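Local coordinates for protein 6-phospho-beta-glucosidase (Thermotoga maritima, PDB 1UP7) that hydrolyses cellobiose 6'-phosphate to glucose 6-phosphate and glucose, using NAD+ and a manganese ion as cofactors, at residues A[314-319]-A[335-340]; A[142-147]-A[191-196]; A[176-181]-A[209-214]. All blocks are in the same frame, centred on the assembly; numbering follows the deposited sequence.

Contact 1 of 3, residues A[314-319]-A[335-340]; sequences IHIVNT and EIPCYV
Ile316 and Pro337 lie side by side as a non-hydrogen-bonded pair of two antiparallel strands, and their side chains point the same way. The proline ring presents CB and CG as a low bump. Ile316 CG1 lies against it, 4.1 Å from Pro337 CG, and Ile314 CG2 closes in on Pro337 CB. The other branch of Ile314 reaches further: CD1 comes to the ring edge of Tyr339 and to its CB. On this same face the Tyr339 ring meets Tyr339 of the second subunit, so this end of the strand pair reaches a subunit interface.

The opposite face carries His315, Val317, Ile336 and Cys338. Cys338 SG packs against two methyls, Thr319 CG2 at 3.7 Å and Val317 CG1 at 4.1 Å. Ile336 CG1 stands between its backbone N and carbonyl carbon (chi1 47°), and CD1 comes to the same Thr319 methyl. The His315 ring is met at its edge, through CD2, by CB of the neighbouring Val340.

Four backbone hydrogen bonds join His315 to Cys338 and Val317 to Ile336, both ways. Asn318 ND2 donates to the anti lone pair of Glu335 OE2 (3.2 Å), with amide and carboxylate planes 71° apart. Asn318 ND2 also bonds Gly162 O. Tyr189 OH bonds Glu335 OE1, and Asn193 ND2 bonds OE2. This buried carboxylate, beside the manganese-binding Cys164, is therefore gripped at both oxygens, which probably stabilises its negative charge.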
loop_
_atom_site.group_PDB
_atom_site.type_symbol
_atom_site.label_atom_id
_atom_site.label_comp_id
_atom_site.label_asym_id
_atom_site.label_seq_id
_atom_site.Cartn_x
_atom_site.Cartn_y
_atom_site.Cartn_z
ATOM N N ILE A 314 -1.307 18.500 -20.695
ATOM C CA ILE A 314 -1.070 18.506 -19.266
ATOM C C ILE A 314 -1.694 19.708 -18.593
ATOM O O ILE A 314 -1.499 20.830 -19.014
ATOM C CB ILE A 314 0.427 18.434 -18.953
ATOM C CG1 ILE A 314 1.067 17.211 -19.653
ATOM C CG2 ILE A 314 0.679 18.529 -17.406
ATOM C CD1 ILE A 314 0.321 15.891 -19.467
ATOM N N HIS A 315 -2.450 19.442 -17.534
ATOM C CA HIS A 315 -2.993 20.470 -16.655
ATOM C C HIS A 315 -2.787 20.087 -15.209
ATOM O O HIS A 315 -3.006 18.933 -14.845
ATOM C CB HIS A 315 -4.490 20.666 -16.925
ATOM C CG HIS A 315 -4.757 21.208 -18.281
ATOM N ND1 HIS A 315 -4.547 22.533 -18.602
ATOM C CD2 HIS A 315 -5.097 20.586 -19.435
ATOM C CE1 HIS A 315 -4.799 22.713 -19.886
ATOM N NE2 HIS A 315 -5.140 21.546 -20.411
ATOM N N ILE A 316 -2.367 21.050 -14.396
ATOM C CA ILE A 316 -2.227 20.800 -12.983
ATOM C C ILE A 316 -3.539 21.088 -12.313
ATOM O O ILE A 316 -4.059 22.184 -12.383
ATOM C CB ILE A 316 -1.090 21.593 -12.344
ATOM C CG1 ILE A 316 0.232 21.296 -13.066
ATOM C CG2 ILE A 316 -1.007 21.218 -10.872
ATOM C CD1 ILE A 316 1.378 22.248 -12.705
ATOM N N VAL A 317 -4.050 20.094 -11.617
ATOM C CA VAL A 317 -5.456 20.038 -11.289
ATOM C C VAL A 317 -5.593 19.336 -9.926
ATOM O O VAL A 317 -4.684 18.631 -9.515
ATOM C CB VAL A 317 -6.111 19.300 -12.499
ATOM C CG1 VAL A 317 -6.858 17.993 -12.158
ATOM C CG2 VAL A 317 -6.850 20.277 -13.419
ATOM N N ASN A 318 -6.679 19.582 -9.193
ATOM C CA ASN A 318 -6.938 18.848 -7.938
ATOM C C ASN A 318 -7.738 17.597 -8.192
ATOM O O ASN A 318 -8.852 17.657 -8.720
ATOM C CB ASN A 318 -7.669 19.684 -6.885
ATOM C CG ASN A 318 -6.840 20.814 -6.388
ATOM O OD1 ASN A 318 -6.246 20.764 -5.304
ATOM N ND2 ASN A 318 -6.758 21.849 -7.194
ATOM N N THR A 319 -7.172 16.465 -7.788
ATOM C CA THR A 319 -7.714 15.164 -8.112
ATOM C C THR A 319 -7.038 14.114 -7.225
ATOM O O THR A 319 -6.056 14.438 -6.529
ATOM C CB THR A 319 -7.480 14.901 -9.606
ATOM O OG1 THR A 319 -8.236 13.758 -10.000
ATOM C CG2 THR A 319 -6.029 14.504 -9.881
ATOM N N GLU A 335 -3.023 18.452 -5.680
ATOM C CA GLU A 335 -2.905 19.311 -6.858
ATOM C C GLU A 335 -1.627 18.875 -7.603
ATOM O O GLU A 335 -0.529 19.031 -7.084
ATOM C CB GLU A 335 -2.887 20.785 -6.403
ATOM C CG GLU A 335 -2.837 21.820 -7.517
ATOM C CD GLU A 335 -2.991 23.246 -6.984
ATOM O OE1 GLU A 335 -1.975 23.898 -6.647
ATOM O OE2 GLU A 335 -4.156 23.705 -6.893
ATOM N N ILE A 336 -1.792 18.307 -8.792
ATOM C CA ILE A 336 -0.748 17.530 -9.489
ATOM C C ILE A 336 -0.979 17.607 -11.005
ATOM O O ILE A 336 -2.117 17.836 -11.446
ATOM C CB ILE A 336 -0.747 16.027 -9.034
ATOM C CG1 ILE A 336 -2.196 15.461 -9.025
ATOM C CG2 ILE A 336 -0.064 15.853 -7.663
ATOM C CD1 ILE A 336 -2.311 13.931 -8.646
ATOM N N PRO A 337 0.077 17.416 -11.800
ATOM C CA PRO A 337 -0.037 17.426 -13.253
ATOM C C PRO A 337 -0.764 16.194 -13.763
ATOM O O PRO A 337 -0.444 15.076 -13.347
ATOM C CB PRO A 337 1.421 17.372 -13.713
ATOM C CG PRO A 337 2.230 17.791 -12.495
ATOM C CD PRO A 337 1.464 17.182 -11.368
ATOM N N CYS A 338 -1.733 16.397 -14.656
ATOM C CA CYS A 338 -2.535 15.312 -15.224
ATOM C C CYS A 338 -2.617 15.397 -16.739
ATOM O O CYS A 338 -2.542 16.471 -17.324
ATOM C CB CYS A 338 -3.961 15.298 -14.654
ATOM S SG CYS A 338 -3.989 15.126 -12.869
ATOM N N TYR A 339 -2.735 14.227 -17.350
ATOM C CA TYR A 339 -2.898 14.102 -18.779
ATOM C C TYR A 339 -4.401 14.195 -19.019
ATOM O O TYR A 339 -5.183 13.379 -18.537
ATOM C CB TYR A 339 -2.349 12.767 -19.245
ATOM C CG TYR A 339 -2.535 12.471 -20.710
ATOM C CD1 TYR A 339 -1.754 13.103 -21.675
ATOM C CD2 TYR A 339 -3.458 11.519 -21.132
ATOM C CE1 TYR A 339 -1.892 12.812 -23.003
ATOM C CE2 TYR A 339 -3.597 11.197 -22.474
ATOM C CZ TYR A 339 -2.815 11.854 -23.408
ATOM O OH TYR A 339 -2.958 11.556 -24.746
ATOM N N VAL A 340 -4.806 15.221 -19.733
ATOM C CA VAL A 340 -6.220 15.531 -19.847
ATOM C C VAL A 340 -6.638 15.282 -21.303
ATOM O O VAL A 340 -6.069 15.856 -22.247
ATOM C CB VAL A 340 -6.524 16.989 -19.386
ATOM C CG1 VAL A 340 -7.965 17.370 -19.679
ATOM C CG2 VAL A 340 -6.232 17.169 -17.900
HETATM O O HOH W 1 -5.295 23.702 -10.028
#

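Contact 2 of 3, residues A[142-147]-A[191-196]; sequences NPSGHI and GLNHLS. With NAD (nicotinamide-adenine-dinucleotide), chain I; G6P (6-O-phosphono-alpha-D-glucopyranose), chain J.
The active-site pocket holds this contact, where Asn142 and His194 meet at O3 of the bound glucose 6-phosphate. Asn142 OD1 lies near the plane of the His194 ring, at its edge, 3.5 Å from CE1. The amide and ring planes are 52° apart. Asn142 ND2 donates to O2D of NAD (2.9 Å) and to O3 of the sugar (3.2 Å), and its backbone N bonds O3D of NAD. His194 NE2 shares a hydrogen bond with that same sugar O3, so the two residues grip one hydroxyl.

Asn142 OD1 accepts from Ser144 N in an Asx turn, which fixes the rotation of the amide and turns ND2 to the ligands. Asn193 CG is anti to its backbone N (chi1 -172°). This lets Asn193 OD1 accept a hydrogen bond from Gly145 N at 3.3 Å, with the donor 44° out of the carbonyl plane and not on a lone pair. Asn193 ND2 is held by Glu335. Asn193 CG lies against one face of the His194 ring, offset toward its rim.

An aspartate in place of Asn142 would probably leave NAD O2D and sugar O3 without the amide NH2 that donates to both. Cofactor and sugar are thus coupled through one amide, and manganese-binding His194 is positioned at the same hydroxyl.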
loop_
_atom_site.group_PDB
_atom_site.type_symbol
_atom_site.label_atom_id
_atom_site.label_comp_id
_atom_site.label_asym_id
_atom_site.label_seq_id
_atom_site.Cartn_x
_atom_site.Cartn_y
_atom_site.Cartn_z
ATOM N N ASN A 142 -13.523 28.515 -3.132
ATOM C CA ASN A 142 -12.572 28.162 -2.094
ATOM C C ASN A 142 -13.228 27.717 -0.803
ATOM O O ASN A 142 -14.344 28.126 -0.529
ATOM C CB ASN A 142 -11.529 29.248 -1.907
ATOM C CG ASN A 142 -10.343 29.061 -2.855
ATOM O OD1 ASN A 142 -9.812 27.927 -3.019
ATOM N ND2 ASN A 142 -9.941 30.149 -3.504
ATOM N N PRO A 143 -12.564 26.840 -0.038
ATOM C CA PRO A 143 -11.246 26.303 -0.391
ATOM C C PRO A 143 -11.377 25.149 -1.371
ATOM O O PRO A 143 -12.012 24.127 -1.096
ATOM C CB PRO A 143 -10.681 25.832 0.957
ATOM C CG PRO A 143 -11.836 25.481 1.759
ATOM C CD PRO A 143 -13.045 26.282 1.246
ATOM N N SER A 144 -10.745 25.334 -2.516
ATOM C CA SER A 144 -10.995 24.487 -3.673
ATOM C C SER A 144 -10.518 23.044 -3.509
ATOM O O SER A 144 -11.247 22.143 -3.916
ATOM C CB SER A 144 -10.411 25.154 -4.937
ATOM O OG SER A 144 -10.670 24.374 -6.081
ATOM N N GLY A 145 -9.299 22.842 -2.971
ATOM C CA GLY A 145 -8.730 21.517 -2.799
ATOM C C GLY A 145 -9.511 20.722 -1.755
ATOM O O GLY A 145 -9.727 19.505 -1.915
ATOM N N HIS A 146 -9.930 21.414 -0.696
ATOM C CA HIS A 146 -10.679 20.803 0.393
ATOM C C HIS A 146 -12.074 20.349 -0.080
ATOM O O HIS A 146 -12.558 19.264 0.271
ATOM C CB HIS A 146 -10.800 21.778 1.560
ATOM C CG HIS A 146 -11.260 21.156 2.844
ATOM N ND1 HIS A 146 -11.279 21.859 4.031
ATOM C CD2 HIS A 146 -11.730 19.911 3.133
ATOM C CE1 HIS A 146 -11.750 21.081 4.994
ATOM N NE2 HIS A 146 -12.018 19.892 4.480
ATOM N N ILE A 147 -12.699 21.176 -0.906
ATOM C CA ILE A 147 -13.993 20.858 -1.470
ATOM C C ILE A 147 -13.863 19.690 -2.421
ATOM O O ILE A 147 -14.709 18.822 -2.448
ATOM C CB ILE A 147 -14.635 22.137 -2.113
ATOM C CG1 ILE A 147 -15.032 23.108 -1.000
ATOM C CG2 ILE A 147 -15.918 21.778 -2.964
ATOM C CD1 ILE A 147 -15.258 24.521 -1.454
ATOM N N GLY A 191 1.252 18.589 -3.961
ATOM C CA GLY A 191 0.877 19.101 -2.666
ATOM C C GLY A 191 -0.630 19.240 -2.651
ATOM O O GLY A 191 -1.373 18.577 -3.379
ATOM N N LEU A 192 -1.078 20.112 -1.777
ATOM C CA LEU A 192 -2.476 20.421 -1.688
ATOM C C LEU A 192 -2.628 21.808 -2.303
ATOM O O LEU A 192 -1.688 22.581 -2.376
ATOM C CB LEU A 192 -2.885 20.431 -0.221
ATOM C CG LEU A 192 -3.484 19.160 0.399
ATOM C CD1 LEU A 192 -3.110 17.826 -0.243
ATOM C CD2 LEU A 192 -3.298 19.152 1.901
ATOM N N ASN A 193 -3.819 22.094 -2.776
ATOM C CA ASN A 193 -4.203 23.450 -3.134
ATOM C C ASN A 193 -3.786 24.479 -2.075
ATOM O O ASN A 193 -4.106 24.329 -0.903
ATOM C CB ASN A 193 -5.715 23.455 -3.358
ATOM C CG ASN A 193 -6.236 24.768 -3.915
ATOM O OD1 ASN A 193 -7.196 25.310 -3.385
ATOM N ND2 ASN A 193 -5.618 25.278 -4.982
ATOM N N HIS A 194 -3.049 25.509 -2.475
ATOM C CA HIS A 194 -2.442 26.454 -1.522
ATOM C C HIS A 194 -1.419 25.875 -0.580
ATOM O O HIS A 194 -1.130 26.493 0.447
ATOM C CB HIS A 194 -3.524 27.155 -0.689
ATOM C CG HIS A 194 -4.473 27.926 -1.536
ATOM N ND1 HIS A 194 -5.839 27.777 -1.460
ATOM C CD2 HIS A 194 -4.239 28.779 -2.562
ATOM C CE1 HIS A 194 -6.408 28.551 -2.368
ATOM N NE2 HIS A 194 -5.456 29.162 -3.054
ATOM N N LEU A 195 -0.856 24.724 -0.940
ATOM C CA LEU A 195 0.088 24.003 -0.101
ATOM C C LEU A 195 0.862 23.051 -1.010
ATOM O O LEU A 195 0.830 21.830 -0.860
ATOM C CB LEU A 195 -0.676 23.248 0.970
ATOM C CG LEU A 195 0.110 22.825 2.203
ATOM C CD1 LEU A 195 0.195 23.932 3.221
ATOM C CD2 LEU A 195 -0.491 21.589 2.799
ATOM N N SER A 196 1.520 23.639 -1.996
ATOM C CA SER A 196 2.105 22.891 -3.079
ATOM C C SER A 196 3.572 23.252 -3.239
ATOM O O SER A 196 4.022 24.304 -2.747
ATOM C CB SER A 196 1.327 23.173 -4.374
ATOM O OG SER A 196 1.430 24.554 -4.745
HETATM P PA NAD I . -17.751 36.880 -5.123
HETATM O O1A NAD I . -18.059 37.376 -3.767
HETATM O O2A NAD I . -17.829 37.932 -6.251
HETATM O O5B NAD I . -18.828 35.696 -5.373
HETATM C C5B NAD I . -19.147 35.310 -6.685
HETATM C C4B NAD I . -20.658 35.254 -6.866
HETATM O O4B NAD I . -21.203 34.131 -6.175
HETATM C C3B NAD I . -21.417 36.475 -6.361
HETATM O O3B NAD I . -22.054 37.083 -7.475
HETATM C C2B NAD I . -22.443 35.916 -5.373
HETATM O O2B NAD I . -23.696 36.559 -5.478
HETATM C C1B NAD I . -22.554 34.482 -5.859
HETATM N N9A NAD I . -23.065 33.528 -4.880
HETATM C C8A NAD I . -22.900 33.488 -3.508
HETATM N N7A NAD I . -23.540 32.380 -3.075
HETATM C C5A NAD I . -24.052 31.697 -4.115
HETATM C C6A NAD I . -24.797 30.531 -4.231
HETATM N N6A NAD I . -25.139 29.811 -3.168
HETATM N N1A NAD I . -25.202 30.109 -5.492
HETATM C C2A NAD I . -24.883 30.850 -6.617
HETATM N N3A NAD I . -24.171 32.018 -6.485
HETATM C C4A NAD I . -23.770 32.425 -5.260
HETATM O O3 NAD I . -16.274 36.249 -5.031
HETATM P PN NAD I . -15.226 35.970 -6.210
HETATM O O1N NAD I . -14.049 36.788 -5.823
HETATM O O2N NAD I . -15.790 36.089 -7.537
HETATM O O5D NAD I . -14.888 34.413 -6.068
HETATM C C5D NAD I . -15.855 33.389 -5.924
HETATM C C4D NAD I . -15.145 32.141 -5.375
HETATM O O4D NAD I . -14.122 31.657 -6.244
HETATM C C3D NAD I . -14.454 32.414 -4.047
HETATM O O3D NAD I . -14.691 31.285 -3.262
HETATM C C2D NAD I . -12.973 32.536 -4.396
HETATM O O2D NAD I . -12.079 32.165 -3.360
HETATM C C1D NAD I . -12.822 31.701 -5.647
HETATM N N1N NAD I . -12.012 32.414 -6.638
HETATM C C2N NAD I . -12.589 32.536 -7.882
HETATM C C3N NAD I . -11.945 33.180 -8.910
HETATM C C7N NAD I . -12.647 33.293 -10.244
HETATM O O7N NAD I . -11.992 33.050 -11.474
HETATM N N7N NAD I . -13.947 33.627 -10.243
HETATM C C4N NAD I . -10.679 33.708 -8.647
HETATM C C5N NAD I . -10.068 33.588 -7.382
HETATM C C6N NAD I . -10.760 32.926 -6.368
HETATM C C1 G6P J . -4.638 33.909 -5.329
HETATM C C2 G6P J . -5.154 32.503 -4.917
HETATM C C3 G6P J . -6.679 32.462 -5.018
HETATM C C4 G6P J . -7.224 33.501 -4.052
HETATM C C5 G6P J . -6.745 34.890 -4.519
HETATM C C6 G6P J . -7.224 35.969 -3.559
HETATM O O1 G6P J . -3.212 34.079 -5.213
HETATM O O2 G6P J . -4.621 31.444 -5.711
HETATM O O3 G6P J . -7.221 31.162 -4.763
HETATM O O4 G6P J . -8.643 33.393 -3.942
HETATM O O5 G6P J . -5.297 34.960 -4.586
HETATM O O6 G6P J . -7.452 37.194 -4.239
HETATM P P G6P J . -8.491 38.278 -3.657
HETATM O O1P G6P J . -8.627 39.338 -4.725
HETATM O O2P G6P J . -8.057 38.962 -2.369
HETATM O O3P G6P J . -9.799 37.568 -3.446
#

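Contact 3 of 3, residues A[176-181]-A[209-214]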
loop_
_atom_site.group_PDB
_atom_site.type_symbol
_atom_site.label_atom_id
_atom_site.label_comp_id
_atom_site.label_asym_id
_atom_site.label_seq_id
_atom_site.Cartn_x
_atom_site.Cartn_y
_atom_site.Cartn_z
ATOM N N GLU A 176 7.805 32.777 -19.504
ATOM C CA GLU A 176 8.347 34.129 -19.751
ATOM C C GLU A 176 9.857 34.165 -19.568
ATOM O O GLU A 176 10.569 34.734 -20.383
ATOM C CB GLU A 176 7.681 35.138 -18.799
ATOM C CG GLU A 176 6.888 36.243 -19.495
ATOM C CD GLU A 176 5.417 36.224 -19.122
ATOM O OE1 GLU A 176 5.099 36.158 -17.898
ATOM O OE2 GLU A 176 4.569 36.269 -20.046
ATOM N N MET A 177 10.339 33.544 -18.493
ATOM C CA MET A 177 11.776 33.475 -18.190
ATOM C C MET A 177 12.578 32.928 -19.372
ATOM O O MET A 177 13.678 33.393 -19.676
ATOM C CB MET A 177 11.992 32.485 -17.046
ATOM C CG MET A 177 12.107 33.048 -15.645
ATOM S SD MET A 177 12.922 31.787 -14.620
ATOM C CE MET A 177 14.576 31.850 -15.280
ATOM N N PHE A 178 12.038 31.895 -20.012
ATOM C CA PHE A 178 12.782 31.136 -21.026
ATOM C C PHE A 178 12.276 31.376 -22.446
ATOM O O PHE A 178 12.699 30.684 -23.369
ATOM C CB PHE A 178 12.737 29.613 -20.731
ATOM C CG PHE A 178 13.473 29.213 -19.487
ATOM C CD1 PHE A 178 14.847 28.971 -19.528
ATOM C CD2 PHE A 178 12.803 29.116 -18.267
ATOM C CE1 PHE A 178 15.553 28.628 -18.378
ATOM C CE2 PHE A 178 13.507 28.774 -17.103
ATOM C CZ PHE A 178 14.891 28.539 -17.161
ATOM N N SER A 179 11.372 32.336 -22.634
ATOM C CA SER A 179 10.894 32.695 -23.978
ATOM C C SER A 179 10.207 31.503 -24.675
ATOM O O SER A 179 10.406 31.259 -25.883
ATOM C CB SER A 179 12.041 33.246 -24.863
ATOM O OG SER A 179 12.658 34.384 -24.265
ATOM N N ALA A 180 9.399 30.781 -23.906
ATOM C CA ALA A 180 8.794 29.549 -24.379
ATOM C C ALA A 180 7.278 29.634 -24.240
ATOM O O ALA A 180 6.759 30.573 -23.645
ATOM C CB ALA A 180 9.347 28.344 -23.575
ATOM N N ARG A 181 6.572 28.656 -24.796
ATOM C CA ARG A 181 5.131 28.518 -24.586
ATOM C C ARG A 181 4.805 27.795 -23.288
ATOM O O ARG A 181 5.632 27.062 -22.728
ATOM C CB ARG A 181 4.487 27.736 -25.733
ATOM C CG ARG A 181 4.568 28.395 -27.094
ATOM C CD ARG A 181 4.066 27.495 -28.237
ATOM N NE ARG A 181 4.909 26.300 -28.424
ATOM C CZ ARG A 181 4.451 25.062 -28.651
ATOM N NH1 ARG A 181 3.142 24.834 -28.738
ATOM N NH2 ARG A 181 5.306 24.047 -28.796
ATOM N N THR A 209 15.805 23.495 -13.483
ATOM C CA THR A 209 15.548 23.675 -12.049
ATOM C C THR A 209 16.559 24.623 -11.354
ATOM O O THR A 209 16.132 25.578 -10.692
ATOM C CB THR A 209 15.484 22.296 -11.339
ATOM O OG1 THR A 209 14.602 21.435 -12.061
ATOM C CG2 THR A 209 14.836 22.409 -9.953
ATOM N N GLU A 210 17.858 24.359 -11.540
ATOM C CA GLU A 210 18.934 25.152 -10.951
ATOM C C GLU A 210 18.813 26.616 -11.354
ATOM O O GLU A 210 18.863 27.511 -10.500
ATOM C CB GLU A 210 20.331 24.617 -11.374
ATOM C CG GLU A 210 20.942 23.532 -10.473
ATOM C CD GLU A 210 20.498 23.624 -9.008
ATOM O OE1 GLU A 210 20.921 24.561 -8.269
ATOM O OE2 GLU A 210 19.708 22.752 -8.581
ATOM N N LYS A 211 18.652 26.838 -12.658
ATOM C CA LYS A 211 18.511 28.168 -13.246
ATOM C C LYS A 211 17.346 28.926 -12.640
ATOM O O LYS A 211 17.433 30.124 -12.423
ATOM C CB LYS A 211 18.285 28.041 -14.747
ATOM C CG LYS A 211 19.533 28.000 -15.559
ATOM C CD LYS A 211 19.227 27.563 -16.998
ATOM C CE LYS A 211 20.510 27.256 -17.739
ATOM N NZ LYS A 211 20.298 26.062 -18.596
ATOM N N VAL A 212 16.254 28.210 -12.374
ATOM C CA VAL A 212 15.076 28.795 -11.748
ATOM C C VAL A 212 15.385 29.201 -10.312
ATOM O O VAL A 212 15.035 30.318 -9.915
ATOM C CB VAL A 212 13.822 27.858 -11.857
ATOM C CG1 VAL A 212 12.663 28.429 -11.101
ATOM C CG2 VAL A 212 13.416 27.642 -13.313
ATOM N N PHE A 213 16.058 28.326 -9.559
ATOM C CA PHE A 213 16.480 28.657 -8.192
ATOM C C PHE A 213 17.419 29.876 -8.192
ATOM O O PHE A 213 17.214 30.815 -7.425
ATOM C CB PHE A 213 17.113 27.446 -7.513
ATOM C CG PHE A 213 16.114 26.469 -6.967
ATOM C CD1 PHE A 213 15.288 26.820 -5.914
ATOM C CD2 PHE A 213 16.029 25.190 -7.486
ATOM C CE1 PHE A 213 14.359 25.899 -5.379
ATOM C CE2 PHE A 213 15.103 24.253 -6.969
ATOM C CZ PHE A 213 14.274 24.601 -5.917
ATOM N N GLU A 214 18.408 29.880 -9.083
ATOM C CA GLU A 214 19.306 31.030 -9.233
ATOM C C GLU A 214 18.539 32.316 -9.559
ATOM O O GLU A 214 18.895 33.392 -9.089
ATOM C CB GLU A 214 20.385 30.788 -10.285
ATOM C CG GLU A 214 21.393 29.715 -9.890
ATOM C CD GLU A 214 22.450 30.212 -8.911
ATOM O OE1 GLU A 214 22.147 30.289 -7.696
ATOM O OE2 GLU A 214 23.589 30.518 -9.350
#
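The Phe178 ring meets helix 209-216 with its edge. Two side chains of the helix lie along that edge, near the ring plane. Val212 CG2 approaches Phe178 CE2 at 4.0 Å, and Lys211 CD approaches CE1 at 4.1 Å. Lys211 CB is just beyond CZ, so the leading edge of the ring points between the two residues. Neither face is met by residues 209-214; the approach is wholly at the edge. The Phe178 side chain also touches Val203 of strand 195-203.

Phe178 CG is anti to its carbonyl carbon (chi1 -67°), which sends the ring across to the helix. Val212 crosses the phenylalanine at about a right angle. Its CG2 is also the methyl nearest to Met177 SD, at a loose 4.4 Å. The Met177 CE methyl comes as near to Lys211 O. Lys211 lends only its aliphatic part to the ring. Its ammonium group forms a salt bridge with Glu206.

No hydrogen bond spans the two segments, and the contact is small, with 157 Å² buried, away from the annotated sites. Val212 is the buried member; it also touches Phe170 and Ile174 of helix 166-177, and Ile239.

Helix 166-177 ends here in a Schellman motif, with Ser179 at the C-prime position (phi 61°). The contact therefore sets the Schellman-capped end of a helix from the NAD-binding, Rossmann-type part against a short helix that follows strands of the C-terminal domain.

Overall arrangement
Contacts 1 and 2 touch, with centres about 13 Å apart. Glu335 is the bridge: besides the bond of its carboxylate to Asn193, its backbone N lies 2.8 Å from Gly191 O, a probable hydrogen bond. The beginning of strand 333-341 is thereby tied to the turn that carries His194. Contact 2 touches both ligands directly. Contact 1 stands one shell back. The Glu335 side chain is about 8 Å from the bound G6P at the nearest atoms. It is about 3 Å from the side chain of Cys164. Contact 3 is remote, its centre about 21 Å from that of contact 1 and about 25 Å from that of contact 2. Contacts 2 and 3 alternate along the chain, and both join the two family regions.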